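Side-chain contacts in PFC0360w protein (Plasmodium falciparum, PDB 3NI8), which probably binds Hsp90 and stimulates its ATPase activity, as a malaria-parasite member of the AHA1 family of co-chaperone activators: residues Phe38-Ala41 against Tyr42-Thr45; Ile105-Lys108 against Glu109-Lys113; Val132-Arg135 against Cys136-Gly139; Phe144-Asn147 against Ile148-Leu152. One frame throughout, in Å; residues are numbered along the deposited sequence. Where two conformers were deposited one is given.

Interaction 1: residues Phe38-Ala41 against Tyr42-Thr45. With IPA (isopropyl alcohol), chain B.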
loop_
_atom_site.group_PDB
_atom_site.type_symbol
_atom_site.label_atom_id
_atom_site.label_comp_id
_atom_site.label_asym_id
_atom_site.label_seq_id
_atom_site.Cartn_x
_atom_site.Cartn_y
_atom_site.Cartn_z
ATOM N N PHE A 38 1.904 4.513 -5.548
ATOM C CA PHE A 38 2.280 3.966 -4.259
ATOM C C PHE A 38 3.405 4.735 -3.566
ATOM O O PHE A 38 3.622 4.546 -2.350
ATOM C CB PHE A 38 2.669 2.495 -4.377
ATOM C CG PHE A 38 1.497 1.559 -4.373
ATOM C CD1 PHE A 38 1.120 0.907 -3.207
ATOM C CD2 PHE A 38 0.768 1.329 -5.545
ATOM C CE1 PHE A 38 0.026 0.059 -3.201
ATOM C CE2 PHE A 38 -0.316 0.476 -5.548
ATOM C CZ PHE A 38 -0.689 -0.168 -4.381
ATOM N N THR A 39 4.105 5.597 -4.309
ATOM C CA THR A 39 5.351 6.173 -3.814
ATOM C C THR A 39 5.438 7.708 -3.875
ATOM O O THR A 39 6.466 8.305 -3.523
ATOM C CB THR A 39 6.549 5.622 -4.609
ATOM O OG1 THR A 39 6.357 5.917 -5.997
ATOM C CG2 THR A 39 6.701 4.115 -4.426
ATOM N N ASP A 40 4.376 8.341 -4.349
ATOM C CA ASP A 40 4.370 9.777 -4.568
ATOM C C ASP A 40 3.391 10.438 -3.596
ATOM O O ASP A 40 2.173 10.165 -3.623
ATOM C CB ASP A 40 3.989 10.053 -6.013
ATOM C CG ASP A 40 3.897 11.526 -6.343
ATOM O OD1 ASP A 40 3.475 12.346 -5.486
ATOM O OD2 ASP A 40 4.219 11.857 -7.508
ATOM N N ALA A 41 3.937 11.313 -2.753
ATOM C CA ALA A 41 3.175 11.954 -1.688
ATOM C C ALA A 41 1.896 12.633 -2.194
ATOM O O ALA A 41 0.835 12.522 -1.551
ATOM C CB ALA A 41 4.049 12.933 -0.911
ATOM N N TYR A 42 1.979 13.299 -3.344
ATOM C CA TYR A 42 0.823 14.034 -3.843
ATOM C C TYR A 42 -0.268 13.119 -4.419
ATOM O O TYR A 42 -1.449 13.424 -4.291
ATOM C CB TYR A 42 1.255 15.169 -4.782
ATOM C CG TYR A 42 2.289 16.084 -4.126
ATOM C CD1 TYR A 42 2.251 16.337 -2.762
ATOM C CD2 TYR A 42 3.290 16.683 -4.868
ATOM C CE1 TYR A 42 3.194 17.151 -2.159
ATOM C CE2 TYR A 42 4.229 17.499 -4.279
ATOM C CZ TYR A 42 4.176 17.734 -2.927
ATOM O OH TYR A 42 5.122 18.549 -2.345
ATOM N N THR A 43 0.122 11.978 -4.999
ATOM C CA THR A 43 -0.855 10.974 -5.420
ATOM C C THR A 43 -1.430 10.256 -4.199
ATOM O O THR A 43 -2.663 10.083 -4.091
ATOM C CB THR A 43 -0.289 10.001 -6.465
ATOM O OG1 THR A 43 0.206 10.762 -7.564
ATOM C CG2 THR A 43 -1.381 9.105 -7.003
ATOM N N LEU A 44 -0.551 9.867 -3.270
ATOM C CA LEU A 44 -1.000 9.220 -2.032
ATOM C C LEU A 44 -2.045 10.043 -1.263
ATOM O O LEU A 44 -3.043 9.494 -0.784
ATOM C CB LEU A 44 0.189 8.866 -1.131
ATOM C CG LEU A 44 1.041 7.672 -1.586
ATOM C CD1 LEU A 44 2.394 7.757 -0.919
ATOM C CD2 LEU A 44 0.361 6.328 -1.325
ATOM N N THR A 45 -1.797 11.350 -1.156
ATOM C CA THR A 45 -2.731 12.291 -0.540
ATOM C C THR A 45 -4.098 12.288 -1.259
ATOM O O THR A 45 -5.124 12.269 -0.596
ATOM C CB THR A 45 -2.135 13.708 -0.491
ATOM O OG1 THR A 45 -0.952 13.699 0.320
ATOM C CG2 THR A 45 -3.133 14.723 0.100
HETATM C C1 IPA B . 3.180 4.354 0.820
HETATM C C2 IPA B . 2.731 2.908 0.583
HETATM C C3 IPA B . 1.246 2.630 0.824
HETATM O O2 IPA B . 3.120 2.498 -0.703
#
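Ala41 O is gripped twice by Thr45: Thr45 OG1 donates to Ala41 O over 2.8 Å, and Thr45 N donates to Ala41 O over 2.9 Å. The two donors approach from opposite faces of the carbonyl plane, tilted out of it by 33° and 28°. Thr45 OG1 stands beside its own backbone N (chi1 -62°), which lets the hydroxyl reach back one turn; Ala53 N supplies its second bond.

One residue earlier, Asp40 works with both its carbonyl and its carboxylate. Leu44 N donates to Asp40 O over 2.8 Å in a nearly straight bond, while Tyr42 N donates to Asp40 OD1, also over 2.8 Å, but bent. A weak bond from Thr43 N falls on the same OD1. The other carboxylate oxygen, OD2, is held by Asn36 from the preceding helix.

Leu44 CD1 comes to 3.7 Å from Phe38 O, back along the chain, and the leucine packs on Val55 and Phe144. The Phe38 carbonyl also faces an isopropanol, probably from the crystallisation liquor, whose O2 lies 2.7 Å from Phe38 O and at the edge of the Phe38 ring. The arrangement is an aspartate N-cap opening helix 41-47 straight after helix 31-39.

Interaction 2: residues Ile105-Lys108 against Glu109-Lys113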
loop_
_atom_site.group_PDB
_atom_site.type_symbol
_atom_site.label_atom_id
_atom_site.label_comp_id
_atom_site.label_asym_id
_atom_site.label_seq_id
_atom_site.Cartn_x
_atom_site.Cartn_y
_atom_site.Cartn_z
ATOM N N ILE A 105 3.431 -5.782 -12.683
ATOM C CA ILE A 105 3.900 -6.673 -13.734
ATOM C C ILE A 105 3.265 -6.312 -15.069
ATOM O O ILE A 105 2.040 -6.282 -15.202
ATOM C CB ILE A 105 3.544 -8.150 -13.378
ATOM C CG1 ILE A 105 4.209 -8.580 -12.046
ATOM C CG2 ILE A 105 3.873 -9.113 -14.552
ATOM C CD1 ILE A 105 3.365 -9.590 -11.230
ATOM N N SER A 106 4.091 -6.051 -16.078
ATOM C CA SER A 106 3.589 -5.704 -17.418
ATOM C C SER A 106 2.996 -6.905 -18.167
ATOM O O SER A 106 3.733 -7.776 -18.646
ATOM C CB SER A 106 4.698 -5.069 -18.252
ATOM O OG SER A 106 4.189 -4.620 -19.497
ATOM N N VAL A 107 1.667 -6.942 -18.262
ATOM C CA VAL A 107 0.949 -8.026 -18.930
ATOM C C VAL A 107 1.165 -7.841 -20.437
ATOM O O VAL A 107 1.616 -8.758 -21.144
ATOM C CB VAL A 107 -0.559 -8.042 -18.565
ATOM C CG1 VAL A 107 -1.359 -8.913 -19.545
ATOM C CG2 VAL A 107 -0.762 -8.551 -17.141
ATOM N N LYS A 108 0.832 -6.646 -20.908
ATOM C CA LYS A 108 1.144 -6.203 -22.258
ATOM C C LYS A 108 1.266 -4.675 -22.195
ATOM O O LYS A 108 1.330 -4.103 -21.094
ATOM C CB LYS A 108 0.089 -6.678 -23.266
ATOM C CG LYS A 108 -1.375 -6.560 -22.805
ATOM C CD LYS A 108 -2.327 -7.094 -23.879
ATOM C CE LYS A 108 -3.772 -7.191 -23.386
ATOM N NZ LYS A 108 -4.347 -5.870 -22.968
ATOM N N GLU A 109 1.339 -4.017 -23.349
ATOM C CA GLU A 109 1.384 -2.556 -23.368
ATOM C C GLU A 109 0.113 -1.915 -22.792
ATOM O O GLU A 109 -1.022 -2.300 -23.133
ATOM C CB GLU A 109 1.756 -1.998 -24.752
ATOM C CG GLU A 109 0.859 -2.401 -25.905
ATOM C CD GLU A 109 1.615 -2.443 -27.242
ATOM O OE1 GLU A 109 1.071 -3.042 -28.201
ATOM O OE2 GLU A 109 2.749 -1.896 -27.333
ATOM N N ASN A 110 0.348 -0.968 -21.878
ATOM C CA ASN A 110 -0.693 -0.264 -21.130
ATOM C C ASN A 110 -1.680 -1.201 -20.443
ATOM O O ASN A 110 -2.883 -0.998 -20.498
ATOM C CB ASN A 110 -1.408 0.761 -22.021
ATOM C CG ASN A 110 -0.471 1.821 -22.545
ATOM O OD1 ASN A 110 0.583 2.066 -21.966
ATOM N ND2 ASN A 110 -0.836 2.448 -23.645
ATOM N N HIS A 111 -1.143 -2.232 -19.804
ATOM C CA HIS A 111 -1.922 -3.244 -19.078
ATOM C C HIS A 111 -0.974 -3.790 -18.012
ATOM O O HIS A 111 0.001 -4.460 -18.346
ATOM C CB HIS A 111 -2.384 -4.377 -20.024
ATOM C CG HIS A 111 -3.141 -5.487 -19.345
ATOM N ND1 HIS A 111 -4.021 -6.309 -20.020
ATOM C CD2 HIS A 111 -3.155 -5.912 -18.057
ATOM C CE1 HIS A 111 -4.539 -7.193 -19.182
ATOM N NE2 HIS A 111 -4.035 -6.969 -17.983
ATOM N N THR A 112 -1.239 -3.480 -16.746
ATOM C CA THR A 112 -0.355 -3.894 -15.652
ATOM C C THR A 112 -1.070 -4.794 -14.656
ATOM O O THR A 112 -2.223 -4.552 -14.299
ATOM C CB THR A 112 0.235 -2.675 -14.931
ATOM O OG1 THR A 112 0.990 -1.909 -15.878
ATOM C CG2 THR A 112 1.155 -3.082 -13.777
ATOM N N LYS A 113 -0.378 -5.832 -14.215
ATOM C CA LYS A 113 -0.912 -6.714 -13.192
ATOM C C LYS A 113 -0.391 -6.291 -11.836
ATOM O O LYS A 113 0.805 -6.383 -11.562
ATOM C CB LYS A 113 -0.532 -8.155 -13.488
ATOM C CG LYS A 113 -1.386 -9.172 -12.791
ATOM C CD LYS A 113 -0.958 -10.568 -13.207
ATOM C CE LYS A 113 -1.456 -11.590 -12.204
ATOM N NZ LYS A 113 -1.117 -11.158 -10.807
HETATM O O HOH W 1 2.194 -2.910 -18.965
#
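Val107 meets the His111 ring from above, and the imidazole can be followed outward from its CB. His111 CB lies 3.7 Å from Lys108 CG. With CG anti to the backbone N (chi1 178°), the ring is carried under Val107, with its ND1 edge turned to Lys108. CG and CD2 lie under Val107 CB, the CD2 to CB distance being 3.4 Å. CE1 and NE2 are covered by Val107 CG1, which stands 3.6 Å from the ring centroid and only 6° off the ring normal: a CH-pi contact over the middle of the face. ND1 accepts from Lys108 NZ at 3.0 Å, the ammonium lying 1° out of the ring plane, so this bond uses the edge while the valine uses the face. The lysine gets there by bending at its last torsion. At the tip, NE2 is bonded to Glu26. The bonds to Lys108 NZ and Glu26, one at each ring nitrogen, fix the rotation of the imidazole, and Tyr28 meets the ring edge-to-face.

Val107 also sends CG2 to Lys113 CB, 3.7 Å away. The backbone beneath pairs Ile105 with Lys113 through two nearly straight bonds, Lys113 N to Ile105 O measuring 2.7 Å. His111 O takes Val107 N at 3.0 Å and, weakly, Lys108 N, because the register slips by one residue between Ser106 and Lys108. A water joins Ser106 OG to Lys108 O, to which it donates. The whole is a beta hairpin between strands 98-106 and 111-119, with a beta bulge next to a type II turn from Lys108 to His111.

Interaction 3: residues Val132-Arg135 against Cys136-Gly139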
loop_
_atom_site.group_PDB
_atom_site.type_symbol
_atom_site.label_atom_id
_atom_site.label_comp_id
_atom_site.label_asym_id
_atom_site.label_seq_id
_atom_site.Cartn_x
_atom_site.Cartn_y
_atom_site.Cartn_z
ATOM N N VAL A 132 -7.378 -7.391 13.105
ATOM C CA VAL A 132 -6.371 -6.580 12.423
ATOM C C VAL A 132 -6.266 -6.905 10.941
ATOM O O VAL A 132 -6.091 -5.997 10.111
ATOM C CB VAL A 132 -4.977 -6.694 13.083
ATOM C CG1 VAL A 132 -3.976 -5.832 12.353
ATOM C CG2 VAL A 132 -5.044 -6.289 14.565
ATOM N N LEU A 133 -6.356 -8.190 10.609
ATOM C CA LEU A 133 -6.209 -8.622 9.225
ATOM C C LEU A 133 -7.305 -8.014 8.344
ATOM O O LEU A 133 -7.001 -7.438 7.317
ATOM C CB LEU A 133 -6.132 -10.160 9.080
ATOM C CG LEU A 133 -5.943 -10.717 7.644
ATOM C CD1 LEU A 133 -5.349 -12.117 7.654
ATOM C CD2 LEU A 133 -7.214 -10.729 6.778
ATOM N N GLU A 134 -8.580 -8.145 8.716
ATOM C CA GLU A 134 -9.653 -7.531 7.900
ATOM C C GLU A 134 -9.484 -6.007 7.800
ATOM O O GLU A 134 -9.727 -5.421 6.739
ATOM C CB GLU A 134 -11.066 -7.899 8.374
ATOM C CG GLU A 134 -11.603 -9.253 7.848
ATOM C CD GLU A 134 -11.733 -9.337 6.310
ATOM O OE1 GLU A 134 -11.454 -10.431 5.752
ATOM O OE2 GLU A 134 -12.118 -8.330 5.666
ATOM N N ARG A 135 -9.038 -5.376 8.881
ATOM C CA ARG A 135 -8.813 -3.935 8.857
ATOM C C ARG A 135 -7.776 -3.536 7.799
ATOM O O ARG A 135 -7.994 -2.586 7.047
ATOM C CB ARG A 135 -8.428 -3.446 10.273
ATOM C CG ARG A 135 -8.028 -1.996 10.369
ATOM C CD ARG A 135 -8.271 -1.425 11.754
ATOM N NE ARG A 135 -7.335 -1.940 12.742
ATOM C CZ ARG A 135 -6.365 -1.232 13.314
ATOM N NH1 ARG A 135 -5.570 -1.840 14.205
ATOM N NH2 ARG A 135 -6.184 0.062 13.011
ATOM N N CYS A 136 -6.667 -4.276 7.721
ATOM C CA CYS A 136 -5.686 -4.110 6.636
ATOM C C CYS A 136 -6.272 -4.371 5.243
ATOM O O CYS A 136 -6.003 -3.614 4.302
ATOM C CB CYS A 136 -4.478 -5.024 6.843
ATOM S SG CYS A 136 -3.549 -4.752 8.357
ATOM N N LYS A 137 -7.059 -5.436 5.124
ATOM C CA LYS A 137 -7.652 -5.848 3.849
ATOM C C LYS A 137 -8.770 -4.888 3.354
ATOM O O LYS A 137 -8.764 -4.502 2.180
ATOM C CB LYS A 137 -8.163 -7.287 3.957
ATOM C CG LYS A 137 -8.598 -7.901 2.643
ATOM C CD LYS A 137 -8.933 -9.363 2.801
ATOM C CE LYS A 137 -8.877 -10.058 1.439
ATOM N NZ LYS A 137 -8.592 -11.542 1.528
ATOM N N ASN A 138 -9.710 -4.509 4.233
ATOM C CA ASN A 138 -10.688 -3.469 3.904
ATOM C C ASN A 138 -10.015 -2.142 3.552
ATOM O O ASN A 138 -10.441 -1.470 2.628
ATOM C CB ASN A 138 -11.704 -3.242 5.037
ATOM C CG ASN A 138 -12.607 -4.453 5.292
ATOM O OD1 ASN A 138 -12.625 -5.418 4.528
ATOM N ND2 ASN A 138 -13.355 -4.398 6.391
ATOM N N GLY A 139 -8.957 -1.773 4.278
ATOM C CA GLY A 139 -8.133 -0.600 3.916
ATOM C C GLY A 139 -7.652 -0.590 2.461
ATOM O O GLY A 139 -7.690 0.443 1.786
#
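Four successive backbone bonds of the i to i+4 kind, from Cys136 N, Lys137 N, Asn138 N and Gly139 N to the carbonyls of Val132, Leu133, Glu134 and Arg135, define regular alpha-helix, with N-H...O angles of 155° to 170°. This is the start of helix 132-150, the long C-terminal helix that packs on the curved antiparallel sheet in the Aha1 branch of the SRPBCC fold. The shortest of the four runs from Asn138 N to Glu134 O, 2.7 Å.

Glu134 and Lys137 lie on a more solvent-accessible part of the helix. Glu134 is modelled in two conformers, and in the one given it bends at chi2 and lays OE1 4.0 Å from Lys137 CD, against the aliphatic part of the lysine; this placement is tentative. The lysine chain runs extended beyond CG, and in this conformer Glu134 OE1 and Lys137 NZ stay 5.2 Å apart, too far for a salt bridge.

Arg135 reaches out to strand 82-89 and the loop after it, pairing with Asp91 in a salt bridge and with Phe89 in a cation-pi contact. Trp92 touches both Val132 and Cys136, which are buried; Trp87 and Phe89 also pack on Cys136. The cysteine turns SG beside its own backbone N (chi1 -60°), which brings the sulfur back along the helix to 4.2 Å from Val132 CG1.

Interaction 4: residues Phe144-Asn147 against Ile148-Leu152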
loop_
_atom_site.group_PDB
_atom_site.type_symbol
_atom_site.label_atom_id
_atom_site.label_comp_id
_atom_site.label_asym_id
_atom_site.label_seq_id
_atom_site.Cartn_x
_atom_site.Cartn_y
_atom_site.Cartn_z
ATOM N N PHE A 144 -7.891 2.505 -0.548
ATOM C CA PHE A 144 -6.706 2.692 -1.366
ATOM C C PHE A 144 -6.813 2.168 -2.795
ATOM O O PHE A 144 -6.636 2.926 -3.756
ATOM C CB PHE A 144 -5.511 2.057 -0.679
ATOM C CG PHE A 144 -4.196 2.558 -1.171
ATOM C CD1 PHE A 144 -3.437 3.415 -0.387
ATOM C CD2 PHE A 144 -3.702 2.164 -2.419
ATOM C CE1 PHE A 144 -2.194 3.863 -0.837
ATOM C CE2 PHE A 144 -2.462 2.613 -2.875
ATOM C CZ PHE A 144 -1.700 3.452 -2.079
ATOM N N LEU A 145 -7.063 0.875 -2.947
ATOM C CA LEU A 145 -7.144 0.305 -4.297
ATOM C C LEU A 145 -8.384 0.782 -5.051
ATOM O O LEU A 145 -8.357 0.908 -6.269
ATOM C CB LEU A 145 -7.067 -1.228 -4.274
ATOM C CG LEU A 145 -5.743 -1.833 -3.772
ATOM C CD1 LEU A 145 -5.882 -3.323 -3.560
ATOM C CD2 LEU A 145 -4.550 -1.522 -4.704
ATOM N N HIS A 146 -9.466 1.045 -4.318
ATOM C CA HIS A 146 -10.682 1.586 -4.889
ATOM C C HIS A 146 -10.448 2.945 -5.538
ATOM O O HIS A 146 -10.899 3.186 -6.666
ATOM C CB HIS A 146 -11.742 1.709 -3.807
ATOM C CG HIS A 146 -13.086 2.099 -4.330
ATOM N ND1 HIS A 146 -13.542 3.402 -4.317
ATOM C CD2 HIS A 146 -14.063 1.359 -4.905
ATOM C CE1 HIS A 146 -14.752 3.442 -4.843
ATOM N NE2 HIS A 146 -15.088 2.218 -5.215
ATOM N N ASN A 147 -9.723 3.818 -4.847
ATOM C CA ASN A 147 -9.517 5.175 -5.327
ATOM C C ASN A 147 -8.560 5.300 -6.515
ATOM O O ASN A 147 -8.625 6.274 -7.265
ATOM C CB ASN A 147 -9.107 6.099 -4.183
ATOM C CG ASN A 147 -10.178 6.217 -3.125
ATOM O OD1 ASN A 147 -11.382 6.031 -3.386
ATOM N ND2 ASN A 147 -9.754 6.515 -1.913
ATOM N N ILE A 148 -7.678 4.309 -6.682
ATOM C CA ILE A 148 -6.853 4.193 -7.885
ATOM C C ILE A 148 -7.770 4.095 -9.103
ATOM O O ILE A 148 -7.578 4.768 -10.114
ATOM C CB ILE A 148 -5.899 2.967 -7.812
ATOM C CG1 ILE A 148 -4.757 3.255 -6.836
ATOM C CG2 ILE A 148 -5.342 2.609 -9.213
ATOM C CD1 ILE A 148 -4.068 2.036 -6.310
ATOM N N GLU A 149 -8.797 3.273 -8.992
ATOM C CA GLU A 149 -9.778 3.202 -10.061
ATOM C C GLU A 149 -10.629 4.493 -10.204
ATOM O O GLU A 149 -10.649 5.103 -11.264
ATOM C CB GLU A 149 -10.665 1.968 -9.893
ATOM C CG GLU A 149 -11.351 1.583 -11.198
ATOM C CD GLU A 149 -12.565 0.715 -11.001
ATOM O OE1 GLU A 149 -12.849 0.305 -9.855
ATOM O OE2 GLU A 149 -13.253 0.448 -12.002
ATOM N N VAL A 150 -11.292 4.906 -9.124
ATOM C CA VAL A 150 -12.338 5.948 -9.165
ATOM C C VAL A 150 -11.850 7.406 -9.081
ATOM O O VAL A 150 -12.433 8.284 -9.724
ATOM C CB VAL A 150 -13.427 5.691 -8.065
ATOM C CG1 VAL A 150 -14.437 6.828 -8.020
ATOM C CG2 VAL A 150 -14.148 4.375 -8.336
ATOM N N ILE A 151 -10.819 7.664 -8.277
ATOM C CA ILE A 151 -10.216 8.996 -8.164
ATOM C C ILE A 151 -9.165 9.223 -9.268
ATOM O O ILE A 151 -9.183 10.250 -9.972
ATOM C CB ILE A 151 -9.516 9.182 -6.779
ATOM C CG1 ILE A 151 -10.472 8.838 -5.606
ATOM C CG2 ILE A 151 -8.825 10.553 -6.679
ATOM C CD1 ILE A 151 -11.241 9.985 -5.036
ATOM N N LEU A 152 -8.245 8.270 -9.406
ATOM C CA LEU A 152 -7.189 8.394 -10.382
ATOM C C LEU A 152 -7.643 8.062 -11.810
ATOM O O LEU A 152 -6.918 8.304 -12.744
ATOM C CB LEU A 152 -5.976 7.540 -9.978
ATOM C CG LEU A 152 -5.325 7.706 -8.598
ATOM C CD1 LEU A 152 -4.001 6.957 -8.612
ATOM C CD2 LEU A 152 -5.116 9.167 -8.166
#
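Asn147 O accepts two backbone bonds, from Ile151 N at 2.8 Å and from Leu152 N at 3.0 Å. The first is bent, with an N-H...O angle of 136°, and its donor is tilted from the carbonyl plane; the second comes nearly in line with the carbonyl. One oxygen thus serves both an i+4 and an i+5 donor. One residue earlier, Val150 N donates to His146 O at 3.0 Å and lies in the carbonyl plane, whereas the bond from Ile148 N to Phe144 O is weak.

The amide of Asn147 is tied by ND2 to Leu47 O of helix 41-47. Ile151 lies beside Asn147 and points the same way, its CG1 closing to 3.4 Å from Asn147 CB. On the exposed side, Val150 CG2 makes an off-centre CH-pi contact with the His146 ring, 4.1 Å from the centroid and 30° off the normal; the nearest ring atom is CE1.

The apolar packing centres on Ile148, whose CG1 stands beside the backbone N (chi1 -74°) and sends CD1 back along the helix. CD1 touches Phe144 CE2 at 3.8 Å and Leu145 CD2 at 3.9 Å; Leu145 lies beside Ile148, pointing the same way, while the Phe144 side chain crosses it at a slant. Leu34 and Phe38 of helix 31-39, and Leu47, also pack on Ile148. These contacts belong to the last turns of helix 132-150, where the long C-terminal helix of the Aha1-like fold packs against the two short helices.

How the interactions relate
Interactions 3 and 4 lie on one helix, 132-150, with centres about 17 Å apart; Gly139 O and Phe144 N, 3.1 Å apart, probably form a hydrogen bond joining them. Interaction 4 also packs on interaction 1: Phe144 CE2 lies 3.6 Å from Phe38 CE1, Phe144 CE1 3.6 Å from Leu44 CD2, and Leu152 CD1 3.8 Å from Thr43 CG2. The Phe38 and Phe144 rings meet with planes at about 40°, close to the isopropanol that also bonds Glu85. Interaction 2 stands apart at a hairpin end, its nearest atoms about 9 Å from interactions 1 and 4. Interactions 1 and 3 lie on opposite sides of the chain's centre.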